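Local coordinates for protein alcohol dehydrogenase, zinc-containing (PDB 5YLN) that probably oxidises alcohols to aldehydes or ketones with NAD+, as a zinc-dependent member of the medium-chain alcohol dehydrogenase family, at residues A[164-169]-A[291-296]; A[186-191]-A[215-220]; A[200-205]-A[221-226]; A[244-249]-A[269-274]; A[250-255]-A[274-279]. One frame throughout, in Å; residues are numbered along the deposited sequence.

Contact 1: residues A[164-169]-A[291-296]; sequences VLKGKV and NVTTGL
Lys166 and Thr293 meet where the loop at the C-terminal end of helix 157-165 crosses strand 291-293, the last of this chain's Rossmann-type parallel sheet, a helix-end-on-strand contact made by side chains and one bridging water. The lysine starts close to the strand: its CB lies 3.5 Å from Thr293 OG1. From there the chain stays extended as far as CE and runs out toward Thr294 and Gly295, with Lys166 CD 3.6 Å from Thr294 O. A bend at the last torsion (chi4 -75°) turns the amine onto water 1, which accepts from Lys166 NZ at 2.7 Å and lies 2.8 Å from Thr294 O, to which it can donate. The ammonium can thus reach the strand backbone through solvent, while its methylenes pass the carbonyl directly and CE ends beside Gly295 CA. Farther along, the side chains of Lys168 and Asn291 cross at about a right angle, with Lys168 NZ 4.0 Å from Asn291 ND2; the amide nitrogen bonds instead to Thr267. Lys168 has positive phi (61°) and closes the helix in a Schellman motif, Val169 N donating to Val164 O and Lys168 N to Leu165 O; the CB atoms of both lysines point toward the strand. On the helix side, Val164 packs against Thr190 and Ala191 of helix 182-191. On the sheet side, strand 291-293 lies next to strand 266-270 and pairs antiparallel with a strand of the second subunit, carrying the sheet across the interface, where Thr294 OG1 hydrogen-bonds to Leu285 of that subunit.

Contact 2: residues A[186-191]-A[215-220]; sequences AALLTA and FGATHK
Leu188 sets its CG trans to the backbone nitrogen (chi1 174°), which carries both methyls off helix 182-191 and over the turn at 215-217, whereas Leu189, with CG beside its backbone N (chi1 -67°), brings CD2 to the aromatic ring. The two leucines thus grip Phe215 from neighbouring positions. Leu188 CD2 sits 3.7 Å from Phe215 CB, and its sister methyl CD1 lies 3.8 Å from Ala217 N and 4.0 Å from Ala217 CB. Leu189 CD2 approaches Phe215 CD2 obliquely at 3.9 Å and is 3.8 Å from the carbonyl oxygen Phe215 O. No hydrogen bond joins the two segments; contact is made by methyl groups on carbon and on the turn backbone. The carbonyl of Phe215 is instead taken by Gln192, which also bonds to Leu188 O, and the phenyl ring has a cation-pi partner in Lys318. Gly216, at phi 108°, ends helix 206-214 in a Schellman motif and lets the chain turn toward strand 219-222. Leu188 also touches Leu199, Met201 and Ala212, so it lies between helix 206-214 and strand 198-203. Helices packed by apolar side chains against a parallel sheet, here on one of its two faces, belong to the Rossmann fold.

Contact 3: residues A[200-205]-A[221-226]; sequences IMVDLD and VNSSDP
Two parallel strands of a beta-alpha-beta unit are joined here: Val202 and Asp203 of strand 198-203 pair with Val221 and Asn222 of strand 219-222, with helix 206-214 making the crossover. Three backbone bonds zip them together: Val221 N to Met201 O at 2.8 Å, Asp203 N to Val221 O at 3.3 Å, and Ser223 N, just past the second strand, to Asp203 O at 2.9 Å. On the face bearing Val202 and Val221, the two valines lie side by side and point the same way; Ile200 CG2 touches Val221 CG2 at 3.6 Å, and Val202 CG1 meets Ser223 CB. At the strand ends, Asn222 ND2 makes a weak bond to Leu204 O, while its OD1 folds back in an Asx turn, accepting from Ser224 N and, at 2.6 Å, from Ser224 OG. Asp203 forms another Asx turn, OD1 taking Asp205 N at 2.9 Å; its OD2 receives Ser180 N, within what looks like the glycine-rich GxGxxG turn of a Rossmann fold, and Arg208 makes a salt bridge to OD1. Helix 226-236 packs on the valine face through Ile233, Ala229 and Glu232, and helix 206-214 lies against Met201 and Asp203, with strand 174-178 next in the sheet.

Contact 4: residues A[244-249]-A[269-274]; sequences VAIEAV and ANCGVH
Glu247 reaches across from strand 242-247 to Asn270 and His274 at the end of strand 266-270. Its CB lies 4.0 Å from Ala269 O, on the sheet face it shares with Asn270. CG leaves trans to the backbone nitrogen (chi1 -157°) and the chain then bends at chi2 (-75°), laying the carboxylate beside the Asn270 amide, the two planes 24° apart. At the tip, OE1 stands 3.5 Å from Asn270 OD1, acceptor beside acceptor, and 3.8 Å from His274 NE2, which it approaches obliquely. What OE1 accepts is Val249 N, from above the carboxylate plane; Glu247 OE2 passes His274 CE1 at 3.8 Å. The same OE2 takes the backbone N of Gly250. The carboxylate thus ties down the loop that follows its own strand. Across from it, Asn270 ND2 donates to Gly272 O at 2.9 Å, so the amide braces the second loop. Beneath the side chains runs a regular parallel ladder: Ala269 N to Ala245 O, Glu247 N to Ala269 O, and Cys271 N to Glu247 O. On the opposite face of the sheet, Ile246 CG2 meets Cys271 SG at 3.6 Å. Parallel strands whose loops leave at the C-terminal edge are characteristic of the Rossmann fold, and it is at this edge that relatives bind the dinucleotide, as this protein probably does.

Contact 5: residues A[250-255]-A[274-279]; sequences GIPATF and HGKPVE
Gly250 and Phe255 form the close-packed side of this contact, meeting His274 and Val278, while Pro252 and Lys276 make its looser outer side. Gly250 CA sits over one face of the imidazole, 3.5 Å from the centroid of the His274 ring and 17° off its normal, a CH-pi contact. A second CH-pi contact is made by Val278 CG2, which rests over one face of the phenyl, 3.7 Å from the centroid of the Phe255 ring. With CG1 anti to the carbonyl carbon (chi1 -64°), Val278 has CG2 between its backbone N and the carbonyl carbon, facing the ring, and Val278 CG1 lies 3.9 Å from Pro252 CA. The phenyl's edge meets a backbone oxygen, Glu279 O lying 3.8 Å from Phe255 CE2 in the ring plane; that oxygen also accepts from Gln259. Outward, the lysine bends at chi3 and chi4 and crosses the proline at about a right angle, so that Lys276 NZ comes to 3.7 Å from Pro252 CG without a polar partner across the contact. From the second subunit, Leu282 packs on both Phe255 and His274, and a strand pairs antiparallel with Val278. No hydrogen bond links the two segments, so the cohesion between them rests on CH-pi and apolar contacts, with ring faces and methyl groups doing the work that backbone bonds do within a sheet.

How the contacts relate
Contacts 3 and 4 are both parallel strand pairs, at the outer end and in the interior of one sheet; contact 4 is buried, contact 3 only partly so. Contact 2 is also buried but purely apolar, laying a helix beside the turn that feeds the strand pair of contact 3, where Leu188 meets Met201. Contact 1, with long lysine chains and a water, sits at the other end of this chain's strands, where the sheet runs on into the second subunit; its strand continues the ladder of contact 4 through Thr293 O and Asn270 N. Contact 5 shares His274 with contact 4, yet swaps backbone bonds for ring faces. Contacts 1, 4 and 5 touch the second subunit; contacts 2 and 3 do not.

Contact 1: residues A[164-169]-A[291-296]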
# COMPACT_ATOMS: atom_id res chain seq x y z
N VAL A 164 -12.68 -3.26 -0.05
CA VAL A 164 -12.81 -4.14 -1.21
C VAL A 164 -12.00 -3.61 -2.40
O VAL A 164 -11.19 -4.33 -3.00
CB VAL A 164 -14.29 -4.37 -1.58
CG1 VAL A 164 -14.43 -5.11 -2.95
CG2 VAL A 164 -14.97 -5.15 -0.46
N LEU A 165 -12.17 -2.33 -2.71
CA LEU A 165 -11.45 -1.72 -3.84
C LEU A 165 -9.97 -1.51 -3.53
O LEU A 165 -9.10 -1.84 -4.35
CB LEU A 165 -12.13 -0.40 -4.25
CG LEU A 165 -13.49 -0.60 -4.94
CD1 LEU A 165 -14.18 0.72 -5.28
CD2 LEU A 165 -13.30 -1.44 -6.20
N LYS A 166 -9.64 -0.96 -2.36
CA LYS A 166 -8.22 -0.81 -2.03
C LYS A 166 -7.55 -2.16 -1.85
O LYS A 166 -6.37 -2.31 -2.15
CB LYS A 166 -8.05 0.09 -0.81
CG LYS A 166 -8.45 1.53 -1.11
CD LYS A 166 -8.14 2.46 0.05
CE LYS A 166 -8.43 3.91 -0.32
NZ LYS A 166 -7.40 4.46 -1.23
N GLY A 167 -8.31 -3.16 -1.44
CA GLY A 167 -7.76 -4.49 -1.31
C GLY A 167 -7.57 -5.22 -2.61
O GLY A 167 -6.89 -6.25 -2.63
N LYS A 168 -8.17 -4.72 -3.69
CA LYS A 168 -8.05 -5.32 -5.01
C LYS A 168 -8.62 -6.73 -5.02
O LYS A 168 -7.99 -7.67 -5.53
CB LYS A 168 -6.59 -5.28 -5.49
CG LYS A 168 -6.01 -3.87 -5.58
CD LYS A 168 -4.67 -3.80 -6.32
CE LYS A 168 -3.60 -4.62 -5.63
NZ LYS A 168 -2.27 -4.67 -6.32
N VAL A 169 -9.82 -6.88 -4.46
CA VAL A 169 -10.58 -8.13 -4.61
C VAL A 169 -10.93 -8.36 -6.08
O VAL A 169 -11.44 -7.46 -6.76
CB VAL A 169 -11.88 -8.10 -3.80
CG1 VAL A 169 -12.64 -9.42 -3.98
CG2 VAL A 169 -11.63 -7.79 -2.34
N ASN A 291 1.29 -4.99 0.16
CA ASN A 291 0.80 -3.63 0.21
C ASN A 291 -0.02 -3.48 1.48
O ASN A 291 -0.62 -4.44 1.98
CB ASN A 291 -0.08 -3.30 -1.03
CG ASN A 291 0.55 -3.72 -2.33
OD1 ASN A 291 1.56 -3.16 -2.75
ND2 ASN A 291 -0.05 -4.71 -3.00
N VAL A 292 -0.04 -2.27 2.01
CA VAL A 292 -0.90 -1.93 3.13
C VAL A 292 -1.60 -0.65 2.73
O VAL A 292 -0.94 0.33 2.37
CB VAL A 292 -0.12 -1.74 4.44
CG1 VAL A 292 -1.07 -1.39 5.59
CG2 VAL A 292 0.74 -3.00 4.76
N THR A 293 -2.93 -0.67 2.73
CA THR A 293 -3.66 0.53 2.37
C THR A 293 -4.48 1.02 3.55
O THR A 293 -4.94 0.23 4.38
CB THR A 293 -4.60 0.32 1.17
OG1 THR A 293 -5.59 -0.66 1.51
CG2 THR A 293 -3.81 -0.15 -0.09
N THR A 294 -4.67 2.32 3.60
CA THR A 294 -5.57 2.95 4.54
C THR A 294 -6.50 3.87 3.77
O THR A 294 -6.30 4.18 2.59
CB THR A 294 -4.80 3.77 5.58
OG1 THR A 294 -4.41 5.01 4.98
CG2 THR A 294 -3.54 3.02 6.06
N GLY A 295 -7.50 4.35 4.48
CA GLY A 295 -8.32 5.39 3.93
C GLY A 295 -9.52 5.73 4.79
O GLY A 295 -9.98 4.94 5.62
N LEU A 296 -9.97 6.96 4.62
CA LEU A 296 -11.29 7.42 5.02
C LEU A 296 -12.20 7.34 3.79
O LEU A 296 -11.81 7.79 2.70
CB LEU A 296 -11.22 8.87 5.51
CG LEU A 296 -12.51 9.65 5.76
CD1 LEU A 296 -13.33 8.91 6.76
CD2 LEU A 296 -12.17 11.04 6.26
O HOH W 1 -5.08 4.12 0.10

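Contact 2: residues A[186-191]-A[215-220]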
# COMPACT_ATOMS: atom_id res chain seq x y z
N ALA A 186 -20.26 -5.49 6.28
CA ALA A 186 -20.48 -4.64 5.11
C ALA A 186 -19.45 -4.93 4.02
O ALA A 186 -19.79 -4.98 2.83
CB ALA A 186 -20.43 -3.17 5.53
N ALA A 187 -18.19 -5.11 4.41
CA ALA A 187 -17.15 -5.51 3.46
C ALA A 187 -17.43 -6.90 2.88
O ALA A 187 -17.15 -7.16 1.70
CB ALA A 187 -15.79 -5.50 4.15
N LEU A 188 -17.94 -7.81 3.71
CA LEU A 188 -18.30 -9.14 3.26
C LEU A 188 -19.35 -9.09 2.15
O LEU A 188 -19.25 -9.80 1.15
CB LEU A 188 -18.80 -9.96 4.44
CG LEU A 188 -19.36 -11.35 4.15
CD1 LEU A 188 -18.31 -12.27 3.50
CD2 LEU A 188 -19.88 -11.98 5.46
N LEU A 189 -20.38 -8.24 2.32
CA LEU A 189 -21.43 -8.16 1.32
C LEU A 189 -20.90 -7.62 -0.00
O LEU A 189 -21.22 -8.14 -1.07
CB LEU A 189 -22.59 -7.29 1.81
CG LEU A 189 -23.37 -7.88 2.99
CD1 LEU A 189 -24.38 -6.88 3.48
CD2 LEU A 189 -24.04 -9.17 2.59
N THR A 190 -20.13 -6.54 0.05
CA THR A 190 -19.67 -5.93 -1.19
C THR A 190 -18.51 -6.68 -1.82
O THR A 190 -18.31 -6.55 -3.04
CB THR A 190 -19.30 -4.46 -0.96
OG1 THR A 190 -18.22 -4.36 -0.02
CG2 THR A 190 -20.51 -3.69 -0.43
N ALA A 191 -17.74 -7.46 -1.05
CA ALA A 191 -16.69 -8.27 -1.65
C ALA A 191 -17.28 -9.31 -2.59
O ALA A 191 -16.59 -9.80 -3.49
CB ALA A 191 -15.84 -8.99 -0.60
N PHE A 215 -24.32 -14.38 5.72
CA PHE A 215 -24.18 -13.30 4.76
C PHE A 215 -23.36 -13.69 3.52
O PHE A 215 -23.17 -12.86 2.63
CB PHE A 215 -23.53 -12.08 5.42
CG PHE A 215 -24.47 -11.25 6.24
CD1 PHE A 215 -25.58 -11.82 6.86
CD2 PHE A 215 -24.25 -9.89 6.41
CE1 PHE A 215 -26.44 -11.05 7.63
CE2 PHE A 215 -25.11 -9.11 7.19
CZ PHE A 215 -26.21 -9.69 7.79
N GLY A 216 -22.88 -14.93 3.44
CA GLY A 216 -22.15 -15.37 2.28
C GLY A 216 -20.66 -15.56 2.45
O GLY A 216 -19.95 -15.66 1.44
N ALA A 217 -20.16 -15.59 3.68
CA ALA A 217 -18.80 -16.06 3.88
C ALA A 217 -18.72 -17.54 3.53
O ALA A 217 -19.66 -18.30 3.79
CB ALA A 217 -18.33 -15.85 5.32
N THR A 218 -17.59 -17.94 2.97
CA THR A 218 -17.40 -19.35 2.61
C THR A 218 -16.82 -20.17 3.74
O THR A 218 -17.12 -21.36 3.83
CB THR A 218 -16.52 -19.47 1.36
OG1 THR A 218 -15.17 -19.06 1.66
CG2 THR A 218 -17.07 -18.57 0.23
N HIS A 219 -16.01 -19.56 4.62
CA HIS A 219 -15.45 -20.22 5.79
C HIS A 219 -15.41 -19.27 6.97
O HIS A 219 -15.32 -18.05 6.82
CB HIS A 219 -14.01 -20.71 5.59
CG HIS A 219 -13.79 -21.47 4.33
ND1 HIS A 219 -13.92 -20.89 3.08
CD2 HIS A 219 -13.44 -22.76 4.11
CE1 HIS A 219 -13.68 -21.80 2.15
NE2 HIS A 219 -13.38 -22.94 2.75
N LYS A 220 -15.44 -19.85 8.16
CA LYS A 220 -15.21 -19.11 9.39
C LYS A 220 -13.96 -19.65 10.07
O LYS A 220 -13.67 -20.85 10.01
CB LYS A 220 -16.40 -19.19 10.35
CG LYS A 220 -16.70 -20.60 10.86
CD LYS A 220 -17.88 -20.60 11.85
CE LYS A 220 -18.26 -22.02 12.25
NZ LYS A 220 -19.34 -22.00 13.28

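Contact 3: residues A[200-205]-A[221-226]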
# COMPACT_ATOMS: atom_id res chain seq x y z
N ILE A 200 -13.10 -15.67 3.97
CA ILE A 200 -12.84 -16.26 5.27
C ILE A 200 -13.12 -15.20 6.33
O ILE A 200 -12.43 -14.17 6.39
CB ILE A 200 -11.40 -16.78 5.33
CG1 ILE A 200 -11.14 -17.68 4.12
CG2 ILE A 200 -11.16 -17.50 6.66
CD1 ILE A 200 -9.67 -17.90 3.79
N MET A 201 -14.14 -15.40 7.15
CA MET A 201 -14.40 -14.48 8.25
C MET A 201 -13.63 -14.95 9.47
O MET A 201 -13.70 -16.13 9.83
CB MET A 201 -15.89 -14.37 8.57
CG MET A 201 -16.23 -13.20 9.53
SD MET A 201 -16.23 -11.56 8.75
CE MET A 201 -16.72 -12.05 7.14
N VAL A 202 -12.89 -14.04 10.09
CA VAL A 202 -12.10 -14.31 11.29
C VAL A 202 -12.62 -13.41 12.40
O VAL A 202 -12.76 -12.20 12.21
CB VAL A 202 -10.60 -14.07 11.04
CG1 VAL A 202 -9.77 -14.41 12.29
CG2 VAL A 202 -10.15 -14.89 9.86
N ASP A 203 -12.92 -14.02 13.56
CA ASP A 203 -13.43 -13.32 14.73
C ASP A 203 -13.30 -14.24 15.95
O ASP A 203 -13.02 -15.43 15.82
CB ASP A 203 -14.88 -12.86 14.49
CG ASP A 203 -15.32 -11.75 15.43
OD1 ASP A 203 -15.33 -11.98 16.65
OD2 ASP A 203 -15.65 -10.65 14.95
N LEU A 204 -13.50 -13.66 17.14
CA LEU A 204 -13.54 -14.42 18.39
C LEU A 204 -14.92 -14.97 18.70
O LEU A 204 -15.05 -16.08 19.21
CB LEU A 204 -13.07 -13.55 19.56
CG LEU A 204 -11.79 -12.72 19.37
CD1 LEU A 204 -11.71 -11.60 20.40
CD2 LEU A 204 -10.55 -13.60 19.45
N ASP A 205 -15.96 -14.20 18.36
CA ASP A 205 -17.35 -14.51 18.69
C ASP A 205 -17.95 -15.46 17.65
O ASP A 205 -18.05 -15.11 16.46
CB ASP A 205 -18.13 -13.20 18.76
CG ASP A 205 -19.61 -13.38 19.05
OD1 ASP A 205 -20.16 -14.49 18.85
OD2 ASP A 205 -20.24 -12.39 19.46
N VAL A 221 -13.24 -18.76 10.73
CA VAL A 221 -12.08 -19.14 11.52
C VAL A 221 -12.17 -18.38 12.83
O VAL A 221 -12.28 -17.15 12.82
CB VAL A 221 -10.75 -18.82 10.80
CG1 VAL A 221 -9.57 -19.10 11.72
CG2 VAL A 221 -10.65 -19.61 9.50
N ASN A 222 -12.15 -19.10 13.95
CA ASN A 222 -12.20 -18.47 15.25
C ASN A 222 -10.77 -18.12 15.66
O ASN A 222 -9.89 -18.99 15.66
CB ASN A 222 -12.87 -19.38 16.28
CG ASN A 222 -13.31 -18.62 17.53
OD1 ASN A 222 -12.52 -17.92 18.15
ND2 ASN A 222 -14.58 -18.74 17.87
N SER A 223 -10.53 -16.86 16.00
CA SER A 223 -9.18 -16.38 16.28
C SER A 223 -8.80 -16.54 17.75
O SER A 223 -7.83 -15.92 18.19
CB SER A 223 -9.04 -14.92 15.85
OG SER A 223 -10.11 -14.15 16.37
N SER A 224 -9.53 -17.36 18.51
CA SER A 224 -9.25 -17.48 19.94
C SER A 224 -7.86 -18.05 20.19
O SER A 224 -7.14 -17.57 21.08
CB SER A 224 -10.32 -18.34 20.60
OG SER A 224 -11.56 -17.65 20.59
N ASP A 225 -7.47 -19.07 19.44
CA ASP A 225 -6.09 -19.52 19.37
C ASP A 225 -5.48 -18.89 18.11
O ASP A 225 -5.63 -19.45 17.02
CB ASP A 225 -6.00 -21.05 19.31
CG ASP A 225 -4.56 -21.59 19.37
OD1 ASP A 225 -3.62 -20.93 18.87
OD2 ASP A 225 -4.37 -22.70 19.90
N PRO A 226 -4.79 -17.75 18.22
CA PRO A 226 -4.28 -17.08 17.01
C PRO A 226 -3.41 -17.97 16.14
O PRO A 226 -3.56 -17.97 14.91
CB PRO A 226 -3.47 -15.89 17.58
CG PRO A 226 -3.97 -15.72 19.02
CD PRO A 226 -4.35 -17.10 19.47

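Contact 4: residues A[244-249]-A[269-274]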
# COMPACT_ATOMS: atom_id res chain seq x y z
N VAL A 244 -6.05 -10.96 -0.01
CA VAL A 244 -6.57 -9.75 0.61
C VAL A 244 -6.88 -10.04 2.07
O VAL A 244 -7.52 -11.06 2.39
CB VAL A 244 -7.85 -9.22 -0.08
CG1 VAL A 244 -8.18 -7.82 0.43
CG2 VAL A 244 -7.74 -9.27 -1.63
N ALA A 245 -6.42 -9.16 2.96
CA ALA A 245 -6.80 -9.20 4.37
C ALA A 245 -7.43 -7.85 4.70
O ALA A 245 -6.75 -6.82 4.66
CB ALA A 245 -5.60 -9.50 5.29
N ILE A 246 -8.71 -7.85 4.99
CA ILE A 246 -9.46 -6.65 5.32
C ILE A 246 -9.50 -6.54 6.84
O ILE A 246 -10.15 -7.35 7.51
CB ILE A 246 -10.87 -6.70 4.72
CG1 ILE A 246 -10.80 -6.81 3.19
CG2 ILE A 246 -11.69 -5.49 5.18
CD1 ILE A 246 -12.14 -7.11 2.53
N GLU A 247 -8.79 -5.55 7.38
CA GLU A 247 -8.72 -5.29 8.82
C GLU A 247 -9.89 -4.38 9.19
O GLU A 247 -9.86 -3.18 8.91
CB GLU A 247 -7.38 -4.65 9.18
CG GLU A 247 -6.91 -4.80 10.64
CD GLU A 247 -7.67 -3.90 11.63
OE1 GLU A 247 -8.48 -3.04 11.23
OE2 GLU A 247 -7.43 -4.05 12.84
N ALA A 248 -10.92 -4.94 9.82
CA ALA A 248 -12.13 -4.18 10.15
C ALA A 248 -12.34 -4.10 11.66
O ALA A 248 -13.47 -4.18 12.14
CB ALA A 248 -13.37 -4.79 9.48
N VAL A 249 -11.26 -3.93 12.43
CA VAL A 249 -11.41 -3.78 13.87
C VAL A 249 -10.63 -2.56 14.36
O VAL A 249 -11.15 -1.76 15.15
CB VAL A 249 -10.98 -5.04 14.63
CG1 VAL A 249 -11.10 -4.81 16.14
CG2 VAL A 249 -11.85 -6.20 14.24
N ALA A 269 -5.79 -4.32 3.66
CA ALA A 269 -6.62 -3.12 3.54
C ALA A 269 -7.16 -2.79 4.92
O ALA A 269 -8.07 -3.46 5.41
CB ALA A 269 -7.77 -3.31 2.54
N ASN A 270 -6.61 -1.74 5.54
CA ASN A 270 -7.10 -1.25 6.82
C ASN A 270 -8.36 -0.42 6.61
O ASN A 270 -8.36 0.51 5.80
CB ASN A 270 -6.04 -0.42 7.52
CG ASN A 270 -6.54 0.14 8.85
OD1 ASN A 270 -6.46 -0.53 9.88
ND2 ASN A 270 -7.06 1.36 8.83
N CYS A 271 -9.42 -0.72 7.36
CA CYS A 271 -10.63 0.11 7.36
C CYS A 271 -10.80 0.93 8.62
O CYS A 271 -11.22 2.08 8.54
CB CYS A 271 -11.89 -0.75 7.21
SG CYS A 271 -11.80 -1.96 5.94
N GLY A 272 -10.48 0.36 9.78
CA GLY A 272 -10.86 0.98 11.02
C GLY A 272 -9.96 2.12 11.43
O GLY A 272 -8.82 2.27 10.97
N VAL A 273 -10.50 2.94 12.32
CA VAL A 273 -9.70 3.88 13.10
C VAL A 273 -8.78 3.11 14.03
O VAL A 273 -9.18 2.13 14.67
CB VAL A 273 -10.62 4.80 13.90
CG1 VAL A 273 -9.83 5.94 14.50
CG2 VAL A 273 -11.76 5.30 13.02
N HIS A 274 -7.52 3.53 14.09
CA HIS A 274 -6.58 3.02 15.07
C HIS A 274 -6.26 4.13 16.05
O HIS A 274 -6.08 5.28 15.66
CB HIS A 274 -5.30 2.49 14.40
CG HIS A 274 -5.48 1.19 13.68
ND1 HIS A 274 -4.98 -0.00 14.15
CD2 HIS A 274 -6.11 0.90 12.51
CE1 HIS A 274 -5.29 -0.97 13.31
NE2 HIS A 274 -5.98 -0.45 12.31

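Contact 5: residues A[250-255]-A[274-279]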
# COMPACT_ATOMS: atom_id res chain seq x y z
N GLY A 250 -9.39 -2.42 13.91
CA GLY A 250 -8.64 -1.24 14.27
C GLY A 250 -7.85 -1.32 15.56
O GLY A 250 -7.71 -0.32 16.26
N ILE A 251 -7.33 -2.49 15.91
CA ILE A 251 -6.44 -2.59 17.07
C ILE A 251 -5.14 -3.25 16.62
O ILE A 251 -5.08 -3.89 15.55
CB ILE A 251 -7.08 -3.36 18.25
CG1 ILE A 251 -7.40 -4.80 17.85
CG2 ILE A 251 -8.32 -2.61 18.79
CD1 ILE A 251 -7.58 -5.72 19.04
N PRO A 252 -4.08 -3.08 17.41
CA PRO A 252 -2.79 -3.69 17.03
C PRO A 252 -2.85 -5.19 16.81
O PRO A 252 -2.12 -5.70 15.95
CB PRO A 252 -1.88 -3.34 18.22
CG PRO A 252 -2.46 -2.06 18.76
CD PRO A 252 -3.95 -2.18 18.57
N ALA A 253 -3.69 -5.91 17.56
CA ALA A 253 -3.71 -7.36 17.40
C ALA A 253 -4.27 -7.75 16.04
O ALA A 253 -3.72 -8.64 15.37
CB ALA A 253 -4.52 -8.02 18.52
N THR A 254 -5.34 -7.10 15.60
CA THR A 254 -5.91 -7.45 14.31
C THR A 254 -4.98 -7.03 13.18
O THR A 254 -4.82 -7.77 12.20
CB THR A 254 -7.32 -6.86 14.16
OG1 THR A 254 -7.30 -5.45 14.42
CG2 THR A 254 -8.28 -7.53 15.15
N PHE A 255 -4.36 -5.85 13.28
CA PHE A 255 -3.38 -5.50 12.27
C PHE A 255 -2.27 -6.54 12.24
O PHE A 255 -1.80 -6.93 11.17
CB PHE A 255 -2.78 -4.12 12.50
CG PHE A 255 -1.69 -3.77 11.50
CD1 PHE A 255 -2.02 -3.25 10.25
CD2 PHE A 255 -0.35 -4.00 11.79
CE1 PHE A 255 -1.04 -2.95 9.32
CE2 PHE A 255 0.64 -3.70 10.87
CZ PHE A 255 0.29 -3.17 9.63
N HIS A 274 -7.52 3.53 14.09
CA HIS A 274 -6.58 3.02 15.07
C HIS A 274 -6.26 4.13 16.05
O HIS A 274 -6.08 5.28 15.66
CB HIS A 274 -5.30 2.49 14.40
CG HIS A 274 -5.48 1.19 13.68
ND1 HIS A 274 -4.98 -0.00 14.15
CD2 HIS A 274 -6.11 0.90 12.51
CE1 HIS A 274 -5.29 -0.97 13.31
NE2 HIS A 274 -5.98 -0.45 12.31
N GLY A 275 -6.22 3.78 17.33
CA GLY A 275 -5.92 4.77 18.35
C GLY A 275 -4.48 4.70 18.80
O GLY A 275 -4.00 5.58 19.52
N LYS A 276 -3.79 3.66 18.37
CA LYS A 276 -2.37 3.49 18.64
C LYS A 276 -1.63 3.19 17.35
O LYS A 276 -2.22 2.62 16.42
CB LYS A 276 -2.10 2.34 19.63
CG LYS A 276 -2.43 2.65 21.08
CD LYS A 276 -1.57 1.81 22.02
CE LYS A 276 -1.72 0.31 21.77
NZ LYS A 276 -3.14 -0.15 21.89
N PRO A 277 -0.35 3.53 17.26
CA PRO A 277 0.45 3.05 16.14
C PRO A 277 0.66 1.55 16.28
O PRO A 277 0.43 0.95 17.34
CB PRO A 277 1.77 3.82 16.27
CG PRO A 277 1.87 4.14 17.73
CD PRO A 277 0.44 4.33 18.21
N VAL A 278 1.08 0.93 15.18
CA VAL A 278 1.22 -0.52 15.17
C VAL A 278 2.64 -0.87 14.76
O VAL A 278 3.36 -0.06 14.17
CB VAL A 278 0.19 -1.19 14.25
CG1 VAL A 278 -1.24 -0.95 14.78
CG2 VAL A 278 0.35 -0.67 12.81
N GLU A 279 3.05 -2.09 15.12
CA GLU A 279 4.36 -2.61 14.72
C GLU A 279 4.23 -3.31 13.37
O GLU A 279 3.58 -4.35 13.25
CB GLU A 279 4.93 -3.55 15.78
CG GLU A 279 6.31 -4.09 15.38
CD GLU A 279 7.21 -4.39 16.56
OE1 GLU A 279 7.74 -5.52 16.65
OE2 GLU A 279 7.39 -3.49 17.42